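Local coordinates for trichothecene 3-O-acetyltransferase (PDB 2RKV), which transfers an acetyl group from acetyl-CoA to the 3-hydroxyl of trichothecene mycotoxins, as a member of the BAHD acyltransferase superfamily, at residues F3-G11 / D191-L199; R102-E113 / E398-E406. One frame throughout, in Å; residues are numbered along the deposited sequence.

Contact 1. Residues F3-G11 / D191-L199; sequences FKIQLDTLG and DRKTIVPYL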
loop_
_atom_site.group_PDB
_atom_site.type_symbol
_atom_site.label_atom_id
_atom_site.label_comp_id
_atom_site.label_asym_id
_atom_site.label_seq_id
_atom_site.Cartn_x
_atom_site.Cartn_y
_atom_site.Cartn_z
ATOM N N PHE A 3 26.400 4.912 6.541
ATOM C CA PHE A 3 25.193 5.409 7.158
ATOM C C PHE A 3 24.616 4.305 8.030
ATOM O O PHE A 3 24.833 3.118 7.780
ATOM C CB PHE A 3 24.168 5.891 6.114
ATOM C CG PHE A 3 23.986 4.949 4.952
ATOM C CD1 PHE A 3 23.099 3.877 5.033
ATOM C CD2 PHE A 3 24.689 5.154 3.760
ATOM C CE1 PHE A 3 22.931 3.009 3.942
ATOM C CE2 PHE A 3 24.521 4.289 2.668
ATOM C CZ PHE A 3 23.647 3.215 2.765
ATOM N N LYS A 4 23.917 4.716 9.075
ATOM C CA LYS A 4 23.232 3.787 9.953
ATOM C C LYS A 4 21.994 4.509 10.447
ATOM O O LYS A 4 22.013 5.191 11.473
ATOM C CB LYS A 4 24.122 3.332 11.115
ATOM C CG LYS A 4 23.444 2.254 11.959
ATOM C CD LYS A 4 24.393 1.533 12.892
ATOM C CE LYS A 4 23.662 0.371 13.555
ATOM N NZ LYS A 4 24.570 -0.499 14.350
ATOM N N ILE A 5 20.919 4.356 9.684
ATOM C CA ILE A 5 19.724 5.149 9.907
ATOM C C ILE A 5 18.690 4.271 10.588
ATOM O O ILE A 5 18.154 3.347 9.973
ATOM C CB ILE A 5 19.166 5.710 8.567
ATOM C CG1 ILE A 5 20.258 6.509 7.829
ATOM C CG2 ILE A 5 17.893 6.531 8.803
ATOM C CD1 ILE A 5 19.878 6.950 6.402
ATOM N N GLN A 6 18.414 4.560 11.857
ATOM C CA GLN A 6 17.394 3.797 12.582
ATOM C C GLN A 6 16.049 3.947 11.873
ATOM O O GLN A 6 15.680 5.049 11.463
ATOM C CB GLN A 6 17.293 4.277 14.024
ATOM C CG GLN A 6 16.458 3.355 14.909
ATOM C CD GLN A 6 16.591 3.660 16.384
ATOM O OE1 GLN A 6 15.597 3.692 17.113
ATOM N NE2 GLN A 6 17.817 3.897 16.835
ATOM N N LEU A 7 15.322 2.839 11.708
ATOM C CA LEU A 7 13.991 2.912 11.112
ATOM C C LEU A 7 13.073 3.761 11.972
ATOM O O LEU A 7 13.297 3.907 13.178
ATOM C CB LEU A 7 13.378 1.516 10.976
ATOM C CG LEU A 7 13.993 0.504 10.005
ATOM C CD1 LEU A 7 12.929 -0.505 9.595
ATOM C CD2 LEU A 7 14.588 1.155 8.795
ATOM N N ASP A 8 12.022 4.299 11.344
ATOM C CA ASP A 8 10.913 4.879 12.095
ATOM C C ASP A 8 10.517 3.896 13.184
ATOM O O ASP A 8 10.535 2.681 12.963
ATOM C CB ASP A 8 9.704 5.085 11.175
ATOM C CG ASP A 8 9.944 6.159 10.140
ATOM O OD1 ASP A 8 9.832 7.351 10.492
ATOM O OD2 ASP A 8 10.203 5.801 8.973
ATOM N N THR A 9 10.150 4.414 14.351
ATOM C CA THR A 9 9.669 3.531 15.420
ATOM C C THR A 9 8.470 2.697 14.950
ATOM O O THR A 9 8.388 1.500 15.242
ATOM C CB THR A 9 9.390 4.318 16.709
ATOM O OG1 THR A 9 10.611 4.957 17.118
ATOM C CG2 THR A 9 8.912 3.380 17.826
ATOM N N LEU A 10 7.578 3.322 14.185
ATOM C CA LEU A 10 6.428 2.627 13.611
ATOM C C LEU A 10 6.861 1.529 12.642
ATOM O O LEU A 10 6.150 0.528 12.474
ATOM C CB LEU A 10 5.495 3.621 12.910
ATOM C CG LEU A 10 4.821 4.668 13.801
ATOM C CD1 LEU A 10 4.117 5.710 12.928
ATOM C CD2 LEU A 10 3.841 3.998 14.759
ATOM N N GLY A 11 8.027 1.711 12.018
ATOM C CA GLY A 11 8.578 0.720 11.089
ATOM C C GLY A 11 9.234 -0.467 11.781
ATOM O O GLY A 11 9.702 -1.406 11.120
ATOM N N ASP A 191 15.851 12.841 10.251
ATOM C CA ASP A 191 16.049 11.761 11.208
ATOM C C ASP A 191 14.707 11.079 11.478
ATOM O O ASP A 191 13.689 11.748 11.696
ATOM C CB ASP A 191 16.653 12.290 12.504
ATOM C CG ASP A 191 17.296 11.195 13.335
ATOM O OD1 ASP A 191 17.887 10.251 12.759
ATOM O OD2 ASP A 191 17.208 11.280 14.572
ATOM N N ARG A 192 14.711 9.752 11.461
ATOM C CA ARG A 192 13.466 8.988 11.570
ATOM C C ARG A 192 13.105 8.680 13.014
ATOM O O ARG A 192 11.935 8.704 13.365
ATOM C CB ARG A 192 13.548 7.673 10.797
ATOM C CG ARG A 192 14.087 7.822 9.389
ATOM C CD ARG A 192 13.786 6.591 8.560
ATOM N NE ARG A 192 14.208 6.778 7.175
ATOM C CZ ARG A 192 13.808 6.004 6.169
ATOM N NH1 ARG A 192 12.988 4.978 6.400
ATOM N NH2 ARG A 192 14.231 6.253 4.934
ATOM N N LYS A 193 14.103 8.372 13.840
ATOM C CA LYS A 193 13.822 7.851 15.184
ATOM C C LYS A 193 13.176 8.875 16.115
ATOM O O LYS A 193 12.641 8.514 17.160
ATOM C CB LYS A 193 15.071 7.240 15.826
ATOM C CG LYS A 193 16.154 8.241 16.205
ATOM C CD LYS A 193 17.403 7.546 16.775
ATOM C CE LYS A 193 17.199 7.025 18.190
ATOM N NZ LYS A 193 18.430 6.328 18.715
ATOM N N THR A 194 13.211 10.144 15.722
ATOM C CA THR A 194 12.641 11.216 16.545
ATOM C C THR A 194 11.435 11.889 15.885
ATOM O O THR A 194 10.870 12.836 16.441
ATOM C CB THR A 194 13.694 12.294 16.870
ATOM O OG1 THR A 194 14.188 12.846 15.644
ATOM C CG2 THR A 194 14.854 11.701 17.690
ATOM N N ILE A 195 11.023 11.391 14.718
ATOM C CA ILE A 195 10.014 12.094 13.910
ATOM C C ILE A 195 8.593 12.059 14.501
ATOM O O ILE A 195 7.749 12.897 14.162
ATOM C CB ILE A 195 10.043 11.640 12.421
ATOM C CG1 ILE A 195 9.587 12.801 11.520
ATOM C CG2 ILE A 195 9.242 10.330 12.205
ATOM C CD1 ILE A 195 9.926 12.644 10.049
ATOM N N VAL A 196 8.341 11.084 15.373
ATOM C CA VAL A 196 7.105 11.035 16.154
ATOM C C VAL A 196 7.475 11.289 17.617
ATOM O O VAL A 196 8.062 10.417 18.273
ATOM C CB VAL A 196 6.370 9.671 16.024
ATOM C CG1 VAL A 196 5.070 9.684 16.848
ATOM C CG2 VAL A 196 6.063 9.343 14.566
ATOM N N PRO A 197 7.166 12.492 18.129
ATOM C CA PRO A 197 7.480 12.797 19.527
ATOM C C PRO A 197 6.715 11.871 20.470
ATOM O O PRO A 197 5.509 11.672 20.298
ATOM C CB PRO A 197 6.998 14.242 19.689
ATOM C CG PRO A 197 6.916 14.790 18.301
ATOM C CD PRO A 197 6.533 13.632 17.438
ATOM N N TYR A 198 7.413 11.300 21.449
ATOM C CA TYR A 198 6.787 10.332 22.342
ATOM C C TYR A 198 5.923 10.991 23.408
ATOM O O TYR A 198 6.094 12.175 23.715
ATOM C CB TYR A 198 7.835 9.428 22.997
ATOM C CG TYR A 198 8.663 8.631 22.013
ATOM C CD1 TYR A 198 10.057 8.681 22.051
ATOM C CD2 TYR A 198 8.054 7.835 21.042
ATOM C CE1 TYR A 198 10.830 7.953 21.151
ATOM C CE2 TYR A 198 8.814 7.106 20.133
ATOM C CZ TYR A 198 10.197 7.170 20.192
ATOM O OH TYR A 198 10.951 6.451 19.306
ATOM N N LEU A 199 4.985 10.220 23.949
ATOM C CA LEU A 199 4.169 10.662 25.072
ATOM C C LEU A 199 4.947 10.423 26.360
ATOM O O LEU A 199 5.646 9.419 26.493
ATOM C CB LEU A 199 2.824 9.920 25.095
ATOM C CG LEU A 199 1.891 10.081 23.884
ATOM C CD1 LEU A 199 0.691 9.162 23.992
ATOM C CD2 LEU A 199 1.434 11.531 23.688
HETATM O O HOH W 1 11.600 3.538 8.614
HETATM O O HOH W 2 10.103 7.312 14.781
#

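Contact 2. Residues R102-E113 / E398-E406; sequences RKAGYPMAMFDE and ETVRRPIFE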
loop_
_atom_site.group_PDB
_atom_site.type_symbol
_atom_site.label_atom_id
_atom_site.label_comp_id
_atom_site.label_asym_id
_atom_site.label_seq_id
_atom_site.Cartn_x
_atom_site.Cartn_y
_atom_site.Cartn_z
ATOM N N ARG A 102 -4.446 -4.846 -22.716
ATOM C CA ARG A 102 -5.474 -3.905 -23.153
ATOM C C ARG A 102 -6.840 -4.577 -23.294
ATOM O O ARG A 102 -7.845 -4.048 -22.810
ATOM C CB ARG A 102 -5.056 -3.215 -24.453
ATOM C CG ARG A 102 -3.927 -2.226 -24.244
ATOM C CD ARG A 102 -3.231 -1.873 -25.544
ATOM N NE ARG A 102 -2.257 -0.806 -25.347
ATOM C CZ ARG A 102 -1.459 -0.319 -26.293
ATOM N NH1 ARG A 102 -1.502 -0.809 -27.526
ATOM N NH2 ARG A 102 -0.610 0.660 -25.998
ATOM N N LYS A 103 -6.871 -5.747 -23.932
ATOM C CA LYS A 103 -8.128 -6.478 -24.136
ATOM C C LYS A 103 -8.810 -6.863 -22.812
ATOM O O LYS A 103 -10.040 -6.781 -22.694
ATOM C CB LYS A 103 -7.888 -7.723 -24.998
ATOM C CG LYS A 103 -9.135 -8.532 -25.305
ATOM N N ALA A 104 -8.010 -7.267 -21.825
ATOM C CA ALA A 104 -8.526 -7.715 -20.531
ATOM C C ALA A 104 -8.687 -6.587 -19.500
ATOM O O ALA A 104 -9.156 -6.826 -18.391
ATOM C CB ALA A 104 -7.643 -8.813 -19.966
ATOM N N GLY A 105 -8.290 -5.370 -19.870
ATOM C CA GLY A 105 -8.392 -4.213 -18.976
ATOM C C GLY A 105 -7.400 -4.210 -17.823
ATOM O O GLY A 105 -7.705 -3.729 -16.729
ATOM N N TYR A 106 -6.196 -4.730 -18.077
ATOM C CA TYR A 106 -5.104 -4.738 -17.090
ATOM C C TYR A 106 -5.453 -5.456 -15.770
ATOM O O TYR A 106 -5.360 -4.871 -14.682
ATOM C CB TYR A 106 -4.593 -3.306 -16.825
ATOM C CG TYR A 106 -4.551 -2.428 -18.054
ATOM C CD1 TYR A 106 -5.576 -1.512 -18.312
ATOM C CD2 TYR A 106 -3.502 -2.520 -18.977
ATOM C CE1 TYR A 106 -5.558 -0.706 -19.442
ATOM C CE2 TYR A 106 -3.469 -1.707 -20.114
ATOM C CZ TYR A 106 -4.511 -0.810 -20.342
ATOM O OH TYR A 106 -4.517 0.008 -21.447
ATOM N N PRO A 107 -5.813 -6.751 -15.850
ATOM C CA PRO A 107 -6.173 -7.486 -14.638
ATOM C C PRO A 107 -4.982 -7.791 -13.740
ATOM O O PRO A 107 -3.850 -7.923 -14.222
ATOM C CB PRO A 107 -6.762 -8.796 -15.183
ATOM C CG PRO A 107 -6.087 -8.987 -16.474
ATOM C CD PRO A 107 -5.889 -7.606 -17.049
ATOM N N MET A 108 -5.253 -7.923 -12.441
ATOM C CA MET A 108 -4.216 -8.244 -11.470
ATOM C C MET A 108 -3.489 -9.542 -11.817
ATOM O O MET A 108 -2.280 -9.667 -11.602
ATOM C CB MET A 108 -4.813 -8.344 -10.071
ATOM C CG MET A 108 -3.806 -8.091 -8.966
ATOM S SD MET A 108 -4.622 -8.177 -7.376
ATOM C CE MET A 108 -3.450 -7.313 -6.316
ATOM N N ALA A 109 -4.237 -10.502 -12.363
ATOM C CA ALA A 109 -3.685 -11.808 -12.721
ATOM C C ALA A 109 -2.565 -11.724 -13.765
ATOM O O ALA A 109 -1.732 -12.631 -13.850
ATOM C CB ALA A 109 -4.805 -12.746 -13.198
ATOM N N MET A 110 -2.554 -10.654 -14.561
ATOM C CA MET A 110 -1.498 -10.454 -15.567
ATOM C C MET A 110 -0.252 -9.748 -15.020
ATOM O O MET A 110 0.718 -9.534 -15.758
ATOM C CB MET A 110 -2.040 -9.713 -16.792
ATOM C CG MET A 110 -2.892 -10.593 -17.711
ATOM S SD MET A 110 -3.522 -9.672 -19.114
ATOM C CE MET A 110 -4.604 -10.913 -19.827
ATOM N N PHE A 111 -0.291 -9.392 -13.737
ATOM C CA PHE A 111 0.872 -8.838 -13.041
ATOM C C PHE A 111 1.297 -9.836 -11.966
ATOM O O PHE A 111 1.168 -9.582 -10.766
ATOM C CB PHE A 111 0.547 -7.470 -12.408
ATOM C CG PHE A 111 0.217 -6.390 -13.391
ATOM C CD1 PHE A 111 1.207 -5.505 -13.836
ATOM C CD2 PHE A 111 -1.086 -6.233 -13.866
ATOM C CE1 PHE A 111 0.900 -4.483 -14.742
ATOM C CE2 PHE A 111 -1.403 -5.223 -14.774
ATOM C CZ PHE A 111 -0.411 -4.339 -15.210
ATOM N N ASP A 112 1.793 -10.988 -12.405
ATOM C CA ASP A 112 2.159 -12.057 -11.492
ATOM C C ASP A 112 3.488 -11.702 -10.822
ATOM O O ASP A 112 4.498 -11.564 -11.504
ATOM C CB ASP A 112 2.265 -13.370 -12.284
ATOM C CG ASP A 112 2.556 -14.580 -11.406
ATOM O OD1 ASP A 112 2.959 -14.422 -10.238
ATOM O OD2 ASP A 112 2.376 -15.715 -11.912
ATOM N N GLU A 113 3.487 -11.547 -9.497
ATOM C CA GLU A 113 4.702 -11.109 -8.789
ATOM C C GLU A 113 5.875 -12.055 -9.051
ATOM O O GLU A 113 7.022 -11.637 -9.011
ATOM C CB GLU A 113 4.483 -10.982 -7.279
ATOM C CG GLU A 113 4.176 -12.316 -6.584
ATOM C CD GLU A 113 4.285 -12.257 -5.075
ATOM O OE1 GLU A 113 4.658 -11.188 -4.525
ATOM O OE2 GLU A 113 3.990 -13.291 -4.424
ATOM N N GLU A 398 0.571 3.748 -18.923
ATOM C CA GLU A 398 -0.727 3.392 -19.479
ATOM C C GLU A 398 -1.649 2.873 -18.375
ATOM O O GLU A 398 -2.873 3.083 -18.417
ATOM C CB GLU A 398 -0.541 2.351 -20.587
ATOM C CG GLU A 398 -1.822 1.838 -21.190
ATOM C CD GLU A 398 -1.587 1.102 -22.500
ATOM O OE1 GLU A 398 -0.730 1.544 -23.295
ATOM O OE2 GLU A 398 -2.268 0.086 -22.731
ATOM N N THR A 399 -1.047 2.197 -17.396
ATOM C CA THR A 399 -1.728 1.809 -16.165
ATOM C C THR A 399 -0.727 1.677 -15.016
ATOM O O THR A 399 0.485 1.568 -15.239
ATOM C CB THR A 399 -2.568 0.502 -16.308
ATOM O OG1 THR A 399 -3.475 0.391 -15.196
ATOM C CG2 THR A 399 -1.672 -0.754 -16.360
ATOM N N VAL A 400 -1.256 1.688 -13.794
ATOM C CA VAL A 400 -0.465 1.545 -12.576
ATOM C C VAL A 400 -1.211 0.546 -11.704
ATOM O O VAL A 400 -2.292 0.846 -11.198
ATOM C CB VAL A 400 -0.327 2.888 -11.822
ATOM C CG1 VAL A 400 0.496 2.707 -10.555
ATOM C CG2 VAL A 400 0.281 3.962 -12.739
ATOM N N ARG A 401 -0.650 -0.649 -11.561
ATOM C CA ARG A 401 -1.340 -1.762 -10.905
ATOM C C ARG A 401 -0.452 -2.496 -9.908
ATOM O O ARG A 401 0.757 -2.651 -10.126
ATOM C CB ARG A 401 -1.837 -2.785 -11.943
ATOM C CG ARG A 401 -2.735 -2.237 -13.053
ATOM C CD ARG A 401 -4.079 -1.728 -12.516
ATOM N NE ARG A 401 -5.183 -2.169 -13.368
ATOM C CZ ARG A 401 -6.264 -1.450 -13.659
ATOM N NH1 ARG A 401 -6.406 -0.204 -13.211
ATOM N NH2 ARG A 401 -7.210 -1.981 -14.430
ATOM N N ARG A 402 -1.059 -2.952 -8.812
ATOM C CA ARG A 402 -0.360 -3.795 -7.864
ATOM C C ARG A 402 -0.284 -5.237 -8.370
ATOM O O ARG A 402 -1.314 -5.812 -8.767
ATOM C CB ARG A 402 -1.046 -3.785 -6.496
ATOM C CG ARG A 402 -0.073 -4.182 -5.413
ATOM C CD ARG A 402 -0.655 -5.002 -4.268
ATOM N NE ARG A 402 0.403 -5.202 -3.274
ATOM C CZ ARG A 402 1.409 -6.074 -3.407
ATOM N NH1 ARG A 402 1.484 -6.869 -4.472
ATOM N NH2 ARG A 402 2.347 -6.152 -2.469
ATOM N N PRO A 403 0.923 -5.841 -8.341
ATOM C CA PRO A 403 1.018 -7.283 -8.630
ATOM C C PRO A 403 0.148 -8.183 -7.748
ATOM O O PRO A 403 -0.058 -7.918 -6.555
ATOM C CB PRO A 403 2.505 -7.590 -8.382
ATOM C CG PRO A 403 3.187 -6.289 -8.753
ATOM C CD PRO A 403 2.258 -5.258 -8.109
ATOM N N ILE A 404 -0.354 -9.252 -8.352
ATOM C CA ILE A 404 -1.039 -10.295 -7.603
ATOM C C ILE A 404 -0.036 -11.090 -6.755
ATOM O O ILE A 404 1.107 -11.322 -7.169
ATOM C CB ILE A 404 -1.850 -11.231 -8.551
ATOM C CG1 ILE A 404 -2.891 -12.036 -7.768
ATOM C CG2 ILE A 404 -0.928 -12.135 -9.384
ATOM C CD1 ILE A 404 -3.967 -12.669 -8.654
ATOM N N PHE A 405 -0.471 -11.479 -5.565
ATOM C CA PHE A 405 0.287 -12.369 -4.707
ATOM C C PHE A 405 -0.690 -13.324 -4.021
ATOM O O PHE A 405 -1.830 -13.475 -4.491
ATOM C CB PHE A 405 1.199 -11.595 -3.728
ATOM C CG PHE A 405 0.477 -10.679 -2.760
ATOM C CD1 PHE A 405 0.465 -10.972 -1.396
ATOM C CD2 PHE A 405 -0.127 -9.492 -3.194
ATOM C CE1 PHE A 405 -0.175 -10.124 -0.473
ATOM C CE2 PHE A 405 -0.766 -8.630 -2.278
ATOM C CZ PHE A 405 -0.783 -8.953 -0.910
ATOM N N GLU A 406 -0.255 -13.988 -2.954
ATOM C CA GLU A 406 -1.143 -14.917 -2.256
ATOM C C GLU A 406 -2.405 -14.181 -1.811
ATOM O O GLU A 406 -2.330 -13.028 -1.380
ATOM C CB GLU A 406 -0.454 -15.546 -1.041
ATOM C CG GLU A 406 0.621 -16.585 -1.381
ATOM C CD GLU A 406 1.978 -15.974 -1.743
ATOM O OE1 GLU A 406 2.146 -14.734 -1.630
ATOM O OE2 GLU A 406 2.880 -16.748 -2.141
HETATM O O HOH W 3 4.112 -12.980 -1.729
#

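Contact 1. Residues F3-G11 / D191-L199
A type I beta turn from R192 to I195 lies against the N-terminal segment, where the chain leaves strand 5-6 and runs through D8 and T9 into a 3-10 turn starting at L10; the D8 and R192 CA atoms come closest, 4.9 Å apart. Strand 5-6 pairs with strand 72-76, while V196 and Y198 pack on helix 340-356, placing the turn between the small sheet and that helix. Two waters bridge the segments. One accepts from D8 N and R192 NH1 and donates to D8 OD2 at 2.7 Å, lying at the guanidinium edge, in plane. The direct salt bridge is long, 3.9 Å from D8 OD2 to R192 NH1, with the two planes 37° apart. The other water takes the T9 N-H and donates to R192 O at 2.7 Å. The R192 chain, extended from CG to NE, carries its methylenes past Q6 O, with CB 3.4 Å away, and NE passes 4.0 Å from I5 CG2. The Q6 side chain crosses that of K193, its CD 3.9 Å from K193 CB. T9 OG1 meets the Y198 hydroxyl at the ring edge, in plane, 2.7 Å from OH. W55 makes a cation-pi contact with R192, whose NH1 also reaches A158 O. D8 OD2 is held by the water and by L308 N, OD1 by Y305 OH, so the carboxylate is probably fixed in its rotation and meets R192 mainly through the water.

Contact 2. Residues R102-E113 / E398-E406
The backbones touch through a single beta bridge between D112 and I404 (CA-CA 5.3 Å): I404 N donates to F111 O at 2.9 Å and E113 N returns a weak bond to I404 O. R102 grips E398 side-on, NE to OE2 and NH2 to OE1 both 2.8 Å and nearly straight (170° and 171°), on syn lone pairs and in the guanidinium plane. Y106 OH donates to the anti side of OE2 at 2.6 Å, somewhat out of the carboxylate plane, its ring turned 80° from it; T399 CB makes a CH-pi contact over one ring face. A Schellman motif at G105 closes the helix, and the carbonyls of G105 and Y106 accept from R401. Bends at chi2 and chi3 let R401 NE meet Y106 O at 3.0 Å, in both group planes, while NH2 bonds weakly to G105 O. R401 CB makes a CH-pi contact, 3.9 Å from the F111 ring centroid, and M108 CG packs on I404 CB. A water donates to E113 OE2 and E406 OE1, and K120 salt-bridges both glutamates, which probably offsets their like charges. The F405 side chain comes within about 4 Å of the bound T-2 toxin, so the segment reaches the substrate region; D112 caps the following helix through N114 N. Strand 20-28 pairs with edge strand 399-401, M101 of helix 98-104 packs on Y106 and F111, and W231 and F233 of strand 229-236 on M108.

In the fold
From the N terminus, the chain first lays down 3-11, whose strand 5-6 joins the small antiparallel sheet. It then passes through 102-113, which begins in the last turn of helix 98-104, before 191-199 returns to the N-terminal segment and contact 1 closes a loop of 179 intervening residues. Contact 2 closes only when 398-406 comes back to 102-113, so the two loops cross rather than nest. Contact 1 ties the chain start to the region beside helix 340-356; contact 2 ties the end of helix 98-104 to the edge of the five-stranded sheet. Their centres are 34 Å apart, on opposite sides of the chain's centre, and they do not touch.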